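Local coordinates for protein hydrogenase maturation factor (Thermoanaerobacter tengcongensis, PDB 3VTH) that probably transfers the carbamoyl group of carbamoyl phosphate, at the cost of ATP, to the C-terminal cysteine of HypE during [NiFe]-hydrogenase maturation, at residues V107-E115 with L276-V284; N364-S372 with I381-P389. All blocks are in the same frame, centred on the assembly; numbering follows the deposited sequence.

Contact 1: V107-E115 with L276-V284. With ZN (zinc ion), chain C; PO4 (phosphate ion), chain L.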
loop_
_atom_site.group_PDB
_atom_site.type_symbol
_atom_site.label_atom_id
_atom_site.label_comp_id
_atom_site.label_asym_id
_atom_site.label_seq_id
_atom_site.Cartn_x
_atom_site.Cartn_y
_atom_site.Cartn_z
ATOM N N VAL A 107 7.163 14.862 1.072
ATOM C CA VAL A 107 6.192 15.312 0.076
ATOM C C VAL A 107 4.819 14.737 0.437
ATOM O O VAL A 107 4.700 13.550 0.791
ATOM C CB VAL A 107 6.629 14.898 -1.357
ATOM C CG1 VAL A 107 5.485 15.032 -2.387
ATOM C CG2 VAL A 107 7.837 15.764 -1.821
ATOM N N SER A 108 3.794 15.585 0.366
ATOM C CA SER A 108 2.426 15.166 0.659
ATOM C C SER A 108 1.921 14.102 -0.324
ATOM O O SER A 108 2.168 14.207 -1.525
ATOM C CB SER A 108 1.466 16.361 0.631
ATOM O OG SER A 108 0.126 15.925 0.918
ATOM N N PRO A 109 1.205 13.082 0.180
ATOM C CA PRO A 109 0.456 12.258 -0.778
ATOM C C PRO A 109 -0.655 13.062 -1.486
ATOM O O PRO A 109 -1.046 14.148 -1.032
ATOM C CB PRO A 109 -0.162 11.150 0.094
ATOM C CG PRO A 109 0.731 11.098 1.322
ATOM C CD PRO A 109 1.149 12.536 1.550
ATOM N N ASP A 110 -1.120 12.522 -2.604
ATOM C CA ASP A 110 -2.326 12.987 -3.292
ATOM C C ASP A 110 -3.556 12.818 -2.417
ATOM O O ASP A 110 -3.713 11.789 -1.746
ATOM C CB ASP A 110 -2.501 12.181 -4.579
ATOM C CG ASP A 110 -1.264 12.221 -5.436
ATOM O OD1 ASP A 110 -1.016 13.284 -6.045
ATOM O OD2 ASP A 110 -0.510 11.218 -5.444
ATOM N N MET A 111 -4.444 13.808 -2.450
ATOM C CA MET A 111 -5.585 13.835 -1.538
ATOM C C MET A 111 -6.931 13.995 -2.248
ATOM O O MET A 111 -7.030 14.755 -3.209
ATOM C CB MET A 111 -5.393 14.952 -0.485
ATOM C CG MET A 111 -4.288 14.651 0.546
ATOM S SD MET A 111 -4.690 13.255 1.630
ATOM C CE MET A 111 -3.060 12.762 2.219
ATOM N N GLY A 112 -7.947 13.272 -1.760
ATOM C CA GLY A 112 -9.332 13.403 -2.211
ATOM C C GLY A 112 -9.924 14.793 -1.982
ATOM O O GLY A 112 -9.452 15.542 -1.126
ATOM N N VAL A 113 -10.938 15.130 -2.773
ATOM C CA VAL A 113 -11.623 16.427 -2.730
ATOM C C VAL A 113 -12.126 16.724 -1.310
ATOM O O VAL A 113 -12.763 15.872 -0.684
ATOM C CB VAL A 113 -12.821 16.451 -3.703
ATOM C CG1 VAL A 113 -13.445 17.854 -3.789
ATOM C CG2 VAL A 113 -12.404 15.961 -5.101
ATOM N N CYS A 114 -11.813 17.918 -0.805
ATOM C CA CYS A 114 -12.297 18.354 0.512
ATOM C C CYS A 114 -13.761 18.778 0.453
ATOM O O CYS A 114 -14.316 18.999 -0.627
ATOM C CB CYS A 114 -11.424 19.499 1.076
ATOM S SG CYS A 114 -11.657 21.108 0.275
ATOM N N GLU A 115 -14.395 18.898 1.612
ATOM C CA GLU A 115 -15.808 19.285 1.636
ATOM C C GLU A 115 -16.080 20.702 1.089
ATOM O O GLU A 115 -17.132 20.942 0.522
ATOM C CB GLU A 115 -16.418 19.091 3.028
ATOM C CG GLU A 115 -16.062 20.161 4.051
ATOM C CD GLU A 115 -16.827 20.001 5.370
ATOM O OE1 GLU A 115 -18.070 20.151 5.379
ATOM O OE2 GLU A 115 -16.171 19.736 6.399
ATOM N N LEU A 276 -12.802 4.501 4.349
ATOM C CA LEU A 276 -13.457 4.848 3.070
ATOM C C LEU A 276 -13.538 6.350 2.831
ATOM O O LEU A 276 -13.248 6.838 1.727
ATOM C CB LEU A 276 -14.871 4.277 3.025
ATOM C CG LEU A 276 -15.027 2.793 2.681
ATOM C CD1 LEU A 276 -16.438 2.304 3.062
ATOM C CD2 LEU A 276 -14.744 2.587 1.205
ATOM N N LEU A 277 -13.927 7.066 3.880
ATOM C CA LEU A 277 -14.162 8.507 3.819
ATOM C C LEU A 277 -12.892 9.353 3.926
ATOM O O LEU A 277 -12.914 10.525 3.583
ATOM C CB LEU A 277 -15.156 8.942 4.907
ATOM C CG LEU A 277 -16.632 8.540 4.696
ATOM C CD1 LEU A 277 -17.401 8.696 6.000
ATOM C CD2 LEU A 277 -17.324 9.354 3.582
ATOM N N SER A 278 -11.793 8.767 4.406
ATOM C CA SER A 278 -10.517 9.502 4.488
ATOM C C SER A 278 -10.205 10.199 3.170
ATOM O O SER A 278 -10.478 9.648 2.107
ATOM C CB SER A 278 -9.376 8.533 4.795
ATOM O OG SER A 278 -8.121 9.214 4.847
ATOM N N GLN A 279 -9.608 11.392 3.222
ATOM C CA GLN A 279 -9.098 12.000 1.985
ATOM C C GLN A 279 -8.032 11.137 1.304
ATOM O O GLN A 279 -7.749 11.310 0.122
ATOM C CB GLN A 279 -8.541 13.401 2.236
ATOM C CG GLN A 279 -9.588 14.507 2.298
ATOM C CD GLN A 279 -8.921 15.850 2.500
ATOM O OE1 GLN A 279 -8.543 16.191 3.616
ATOM N NE2 GLN A 279 -8.733 16.594 1.415
ATOM N N ARG A 280 -7.441 10.192 2.028
ATOM C CA ARG A 280 -6.496 9.286 1.360
ATOM C C ARG A 280 -7.235 8.472 0.274
ATOM O O ARG A 280 -6.631 8.059 -0.721
ATOM C CB ARG A 280 -5.775 8.396 2.377
ATOM C CG ARG A 280 -4.985 9.163 3.463
ATOM C CD ARG A 280 -4.202 8.177 4.358
ATOM N NE ARG A 280 -3.521 8.829 5.485
ATOM C CZ ARG A 280 -2.297 9.354 5.434
ATOM N NH1 ARG A 280 -1.605 9.319 4.293
ATOM N NH2 ARG A 280 -1.758 9.913 6.528
ATOM N N ARG A 281 -8.542 8.262 0.478
ATOM C CA ARG A 281 -9.415 7.540 -0.464
ATOM C C ARG A 281 -8.794 6.265 -1.034
ATOM O O ARG A 281 -8.497 6.216 -2.232
ATOM C CB ARG A 281 -9.863 8.480 -1.613
ATOM C CG ARG A 281 -10.775 9.641 -1.167
ATOM C CD ARG A 281 -12.154 9.135 -0.792
ATOM N NE ARG A 281 -12.826 9.924 0.257
ATOM C CZ ARG A 281 -14.050 10.443 0.161
ATOM N NH1 ARG A 281 -14.767 10.297 -0.950
ATOM N NH2 ARG A 281 -14.571 11.103 1.192
ATOM N N PRO A 282 -8.606 5.226 -0.189
ATOM C CA PRO A 282 -8.187 3.945 -0.730
ATOM C C PRO A 282 -9.379 3.078 -1.141
ATOM O O PRO A 282 -10.537 3.373 -0.783
ATOM C CB PRO A 282 -7.526 3.274 0.473
ATOM C CG PRO A 282 -8.373 3.718 1.613
ATOM C CD PRO A 282 -8.667 5.184 1.289
ATOM N N ILE A 283 -9.073 2.005 -1.868
ATOM C CA ILE A 283 -9.955 0.833 -1.972
ATOM C C ILE A 283 -9.945 0.167 -0.578
ATOM O O ILE A 283 -8.888 -0.012 -0.002
ATOM C CB ILE A 283 -9.377 -0.159 -3.006
ATOM C CG1 ILE A 283 -9.407 0.456 -4.424
ATOM C CG2 ILE A 283 -10.111 -1.528 -2.944
ATOM C CD1 ILE A 283 -8.398 -0.167 -5.389
ATOM N N VAL A 284 -11.124 -0.150 -0.027
ATOM C CA VAL A 284 -11.182 -0.821 1.264
ATOM C C VAL A 284 -11.831 -2.183 1.043
ATOM O O VAL A 284 -12.878 -2.268 0.410
ATOM C CB VAL A 284 -12.014 -0.012 2.304
ATOM C CG1 VAL A 284 -12.074 -0.731 3.670
ATOM C CG2 VAL A 284 -11.475 1.422 2.462
HETATM ZN ZN ZN C . -10.325 21.551 -1.546
HETATM P P PO4 L . -4.435 9.136 9.105
HETATM O O1 PO4 L . -5.051 9.371 7.735
HETATM O O2 PO4 L . -4.460 7.647 9.416
HETATM O O3 PO4 L . -2.996 9.597 9.158
HETATM O O4 PO4 L . -5.258 9.884 10.133
HETATM O O HOH W 1 -5.737 10.189 -2.528
#
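The first Cys4 zinc finger of HypF docks here on the YrdC-like (telomere recombination) domain: the loop G112 to C114, leading into the finger helix, meets the type I turn S278–R281 that joins helix 270-277 to strand 283-287. Q279 makes both direct hydrogen bonds. Its backbone O takes the N-H of G112 at 2.7 Å from Q279 O to G112 N, in the carbonyl plane and on a lone pair. Its side chain, extended beyond CG (chi2 -178°), returns the bond from NE2 to G112 O at 2.8 Å; the hydrogen bond is nearly straight, 172° at the hydrogen, and the acceptor lies in the amide plane. NE2 also donates to N138 O, next to the zinc ligand C139, so one amide nitrogen ties two loops of the zinc site. The M111 side chain crosses that of Q279 at about a right angle, its SD 3.9 Å from Q279 CB. CA of G112 comes 4.2 Å from CG of R281. R281 itself folds back on its own turn, NE reaching S278 O from the face opposite to that used by R281 N, while NH1 donates to P309 O outside the segments. R280 turns its guanidinium edge to a phosphate, probably from the crystallisation liquor, with NE and NH2 each donating to a different oxygen, while NH1 bonds G386 O. A water bridges D110 O and R280 O. Next to the amide of Q279, 4.0 Å from its NE2, sits CB of C114, whose SG binds zinc at 2.3 Å together with C117, C136 and C139.

Contact 2: N364-S372 with I381-P389. With APC (diphosphomethylphosphonic acid adenosyl ester), chain F.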
loop_
_atom_site.group_PDB
_atom_site.type_symbol
_atom_site.label_atom_id
_atom_site.label_comp_id
_atom_site.label_asym_id
_atom_site.label_seq_id
_atom_site.Cartn_x
_atom_site.Cartn_y
_atom_site.Cartn_z
ATOM N N ASN A 364 4.458 11.681 -11.568
ATOM C CA ASN A 364 4.745 10.453 -10.858
ATOM C C ASN A 364 3.498 9.587 -10.832
ATOM O O ASN A 364 2.548 9.883 -10.110
ATOM C CB ASN A 364 5.215 10.776 -9.423
ATOM C CG ASN A 364 6.405 11.746 -9.403
ATOM O OD1 ASN A 364 6.307 12.866 -8.876
ATOM N ND2 ASN A 364 7.515 11.336 -10.008
ATOM N N ARG A 365 3.484 8.517 -11.618
ATOM C CA ARG A 365 2.290 7.662 -11.638
ATOM C C ARG A 365 2.215 6.919 -10.306
ATOM O O ARG A 365 3.247 6.725 -9.642
ATOM C CB ARG A 365 2.347 6.682 -12.817
ATOM C CG ARG A 365 3.096 5.382 -12.509
ATOM C CD ARG A 365 3.360 4.654 -13.785
ATOM N NE ARG A 365 4.461 5.252 -14.535
ATOM C CZ ARG A 365 4.651 5.068 -15.833
ATOM N NH1 ARG A 365 3.795 4.320 -16.534
ATOM N NH2 ARG A 365 5.673 5.652 -16.440
ATOM N N ILE A 366 1.002 6.521 -9.900
ATOM C CA ILE A 366 0.808 5.841 -8.622
ATOM C C ILE A 366 -0.536 5.113 -8.607
ATOM O O ILE A 366 -1.558 5.684 -8.948
ATOM C CB ILE A 366 0.948 6.837 -7.405
ATOM C CG1 ILE A 366 0.815 6.121 -6.058
ATOM C CG2 ILE A 366 -0.052 8.014 -7.514
ATOM C CD1 ILE A 366 1.422 6.933 -4.842
ATOM N N ASP A 367 -0.522 3.836 -8.241
ATOM C CA ASP A 367 -1.757 3.052 -8.193
ATOM C C ASP A 367 -2.665 3.425 -7.027
ATOM O O ASP A 367 -2.221 4.044 -6.066
ATOM C CB ASP A 367 -1.402 1.563 -8.102
ATOM C CG ASP A 367 -0.999 0.995 -9.444
ATOM O OD1 ASP A 367 -1.861 0.929 -10.346
ATOM O OD2 ASP A 367 0.186 0.645 -9.605
ATOM N N ASP A 368 -3.923 3.009 -7.096
ATOM C CA ASP A 368 -4.807 3.100 -5.936
ATOM C C ASP A 368 -4.273 2.239 -4.795
ATOM O O ASP A 368 -3.700 1.169 -5.033
ATOM C CB ASP A 368 -6.223 2.620 -6.295
ATOM C CG ASP A 368 -6.870 3.457 -7.382
ATOM O OD1 ASP A 368 -6.469 4.639 -7.570
ATOM O OD2 ASP A 368 -7.774 2.912 -8.069
ATOM N N SER A 369 -4.436 2.723 -3.568
ATOM C CA SER A 369 -4.113 1.931 -2.381
ATOM C C SER A 369 -5.233 0.926 -2.122
ATOM O O SER A 369 -6.366 1.137 -2.552
ATOM C CB SER A 369 -3.957 2.833 -1.155
ATOM O OG SER A 369 -2.781 3.609 -1.265
ATOM N N VAL A 370 -4.888 -0.172 -1.463
ATOM C CA VAL A 370 -5.851 -1.178 -1.040
ATOM C C VAL A 370 -5.624 -1.405 0.445
ATOM O O VAL A 370 -4.516 -1.706 0.871
ATOM C CB VAL A 370 -5.686 -2.520 -1.814
ATOM C CG1 VAL A 370 -6.731 -3.548 -1.351
ATOM C CG2 VAL A 370 -5.798 -2.277 -3.342
ATOM N N THR A 371 -6.680 -1.247 1.235
ATOM C CA THR A 371 -6.536 -1.335 2.685
ATOM C C THR A 371 -7.721 -2.055 3.329
ATOM O O THR A 371 -8.622 -2.517 2.631
ATOM C CB THR A 371 -6.292 0.044 3.314
ATOM O OG1 THR A 371 -5.727 -0.136 4.624
ATOM C CG2 THR A 371 -7.610 0.837 3.400
ATOM N N SER A 372 -7.690 -2.182 4.649
ATOM C CA SER A 372 -8.714 -2.925 5.369
ATOM C C SER A 372 -8.592 -2.573 6.839
ATOM O O SER A 372 -7.612 -1.943 7.249
ATOM C CB SER A 372 -8.477 -4.439 5.212
ATOM O OG SER A 372 -7.267 -4.844 5.877
ATOM N N ILE A 381 -2.819 -3.358 2.412
ATOM C CA ILE A 381 -2.443 -4.453 1.509
ATOM C C ILE A 381 -1.541 -3.902 0.407
ATOM O O ILE A 381 -0.550 -4.527 0.043
ATOM C CB ILE A 381 -3.708 -5.147 0.876
ATOM C CG1 ILE A 381 -4.492 -5.932 1.932
ATOM C CG2 ILE A 381 -3.324 -6.093 -0.282
ATOM C CD1 ILE A 381 -5.684 -5.199 2.523
ATOM N N ARG A 382 -1.909 -2.731 -0.126
ATOM C CA ARG A 382 -1.147 -2.105 -1.186
ATOM C C ARG A 382 -1.028 -0.633 -0.809
ATOM O O ARG A 382 -2.008 0.084 -0.763
ATOM C CB ARG A 382 -1.842 -2.295 -2.546
ATOM C CG ARG A 382 -1.035 -1.702 -3.746
ATOM C CD ARG A 382 -1.812 -1.910 -5.073
ATOM N NE ARG A 382 -1.642 -3.277 -5.569
ATOM C CZ ARG A 382 -2.075 -3.709 -6.758
ATOM N NH1 ARG A 382 -2.739 -2.887 -7.567
ATOM N NH2 ARG A 382 -1.838 -4.969 -7.138
ATOM N N ARG A 383 0.182 -0.208 -0.495
ATOM C CA ARG A 383 0.387 1.145 -0.018
ATOM C C ARG A 383 0.799 2.010 -1.197
ATOM O O ARG A 383 1.911 1.906 -1.711
ATOM C CB ARG A 383 1.418 1.163 1.115
ATOM C CG ARG A 383 1.663 2.567 1.700
ATOM C CD ARG A 383 2.882 2.567 2.648
ATOM N NE ARG A 383 3.270 3.945 3.024
ATOM C CZ ARG A 383 2.732 4.610 4.041
ATOM N NH1 ARG A 383 1.792 4.048 4.798
ATOM N NH2 ARG A 383 3.126 5.851 4.322
ATOM N N ALA A 384 -0.114 2.861 -1.634
ATOM C CA ALA A 384 0.106 3.637 -2.861
ATOM C C ALA A 384 -0.609 4.977 -2.756
ATOM O O ALA A 384 -0.368 5.716 -1.793
ATOM C CB ALA A 384 -0.323 2.829 -4.115
ATOM N N ARG A 385 -1.474 5.320 -3.711
ATOM C CA ARG A 385 -2.068 6.671 -3.730
ATOM C C ARG A 385 -2.706 7.061 -2.386
ATOM O O ARG A 385 -3.448 6.263 -1.786
ATOM C CB ARG A 385 -3.105 6.841 -4.856
ATOM C CG ARG A 385 -3.730 8.270 -4.887
ATOM C CD ARG A 385 -4.789 8.462 -5.969
ATOM N NE ARG A 385 -5.761 7.378 -6.038
ATOM C CZ ARG A 385 -6.770 7.180 -5.188
ATOM N NH1 ARG A 385 -6.998 8.007 -4.161
ATOM N NH2 ARG A 385 -7.581 6.139 -5.379
ATOM N N GLY A 386 -2.425 8.283 -1.921
ATOM C CA GLY A 386 -3.018 8.753 -0.660
ATOM C C GLY A 386 -2.224 8.388 0.584
ATOM O O GLY A 386 -2.425 9.003 1.635
ATOM N N TYR A 387 -1.308 7.418 0.465
ATOM C CA TYR A 387 -0.409 7.020 1.565
ATOM C C TYR A 387 1.051 7.312 1.222
ATOM O O TYR A 387 1.704 8.106 1.884
ATOM C CB TYR A 387 -0.574 5.527 1.902
ATOM C CG TYR A 387 -1.912 5.172 2.515
ATOM C CD1 TYR A 387 -2.012 4.840 3.881
ATOM C CD2 TYR A 387 -3.086 5.202 1.743
ATOM C CE1 TYR A 387 -3.248 4.523 4.450
ATOM C CE2 TYR A 387 -4.322 4.890 2.303
ATOM C CZ TYR A 387 -4.402 4.544 3.652
ATOM O OH TYR A 387 -5.639 4.210 4.187
ATOM N N ALA A 388 1.566 6.647 0.192
ATOM C CA ALA A 388 2.863 6.990 -0.355
ATOM C C ALA A 388 2.773 8.361 -1.017
ATOM O O ALA A 388 1.758 8.692 -1.639
ATOM C CB ALA A 388 3.319 5.939 -1.368
ATOM N N PRO A 389 3.856 9.147 -0.945
ATOM C CA PRO A 389 5.166 8.780 -0.421
ATOM C C PRO A 389 5.426 9.237 1.034
ATOM O O PRO A 389 6.573 9.535 1.387
ATOM C CB PRO A 389 6.099 9.543 -1.349
ATOM C CG PRO A 389 5.342 10.873 -1.561
ATOM C CD PRO A 389 3.866 10.491 -1.557
HETATM P PG APC F . -2.777 -5.890 -13.372
HETATM O O1G APC F . -3.193 -4.445 -13.486
HETATM O O2G APC F . -3.848 -6.835 -13.859
HETATM O O3G APC F . -1.423 -6.197 -13.944
HETATM P PB APC F . -3.296 -5.592 -10.552
HETATM O O1B APC F . -2.681 -4.234 -10.408
HETATM O O2B APC F . -3.061 -6.530 -9.385
HETATM O O3B APC F . -2.589 -6.289 -11.818
HETATM P PA APC F . -5.970 -3.942 -10.494
HETATM O O1A APC F . -7.432 -4.189 -10.783
HETATM O O2A APC F . -5.391 -2.730 -11.128
HETATM C C3A APC F . -5.072 -5.476 -10.947
HETATM O "O5'" APC F . -5.723 -3.742 -8.913
HETATM C "C5'" APC F . -6.724 -3.942 -7.919
HETATM C "C4'" APC F . -6.094 -4.696 -6.750
HETATM O "O4'" APC F . -7.088 -4.769 -5.722
HETATM C "C3'" APC F . -5.741 -6.130 -7.155
HETATM O "O3'" APC F . -4.477 -6.543 -6.608
HETATM C "C2'" APC F . -6.836 -6.957 -6.513
HETATM O "O2'" APC F . -6.438 -8.322 -6.284
HETATM C "C1'" APC F . -7.192 -6.123 -5.284
HETATM N N9 APC F . -8.563 -6.473 -4.931
HETATM C C8 APC F . -9.707 -6.083 -5.555
HETATM N N7 APC F . -10.778 -6.663 -4.958
HETATM C C5 APC F . -10.311 -7.432 -3.951
HETATM C C6 APC F . -10.889 -8.326 -2.924
HETATM N N6 APC F . -12.222 -8.514 -2.838
HETATM N N1 APC F . -10.041 -8.942 -2.071
HETATM C C2 APC F . -8.706 -8.760 -2.121
HETATM N N3 APC F . -8.096 -7.975 -3.024
HETATM C C4 APC F . -8.847 -7.301 -3.940
HETATM O O HOH W 2 -4.360 5.996 -8.559
HETATM O O HOH W 3 -4.115 -0.774 -6.967
HETATM O O HOH W 4 -5.793 5.205 -2.806
#
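S369 OG is gripped on two sides: it accepts from A384 N at 2.8 Å and donates to R385 O, also at 2.8 Å from OG, approaching from above that carbonyl's plane. The hydroxyl gets there because OG stands anti to the carbonyl carbon (chi1 -70°), and Y387 CD2 comes within 3.4 Å of S369 OG, obliquely to the ring. V370 O is held twice too, by I381 N and R382 N: both residues face V370, a classic beta bulge, with V370–R382 the single antiparallel hydrogen-bonded pair. R385 grips D368 side-on, NE and NH2 both reaching OD1 from one face of the carboxylate; the two planes stand 78° apart, and NH2 to OD1 is 2.9 Å. A water joins OD1, R385 NE and I366 O. I366 CG1 rests on R385 N, with CD1 4.1 Å from A388 CB. R382 carries the contact into the nucleotide pocket: bent at chi3 (-80°), it lays one guanidinium face against the ribose and gives NH1 and NH2 to O1B and O2B of the ATP analogue, NH2 at 3.0 Å from O2B. V370 CG2 touches the ribose O4' of the same ligand. The whole is buried beside strand 283-287, which V370 and D368 pack against through I283, and M307 of strand 303-307 lies against the D368–R385 pair.

How the contacts relate
Contact 2 is the buried one, near the middle of the chain; contact 1 is partly buried, where the zinc finger meets the YrdC-like domain. Both reach the same mixed sheet, since strands 283-287 and 370-374 are neighbours in it, and T371 N bonds I283 O between them. Their centres lie 10 Å apart. They also meet through R280, whose guanidinium makes a cation-pi contact with Y387, while P109 packs on Y387 O. Chemistry follows place: contact 1 relies on a reciprocal amide-backbone pair close to zinc, whereas contact 2 combines bulged strand pairing and a salt bridge with an arginine that binds the nucleotide phosphate.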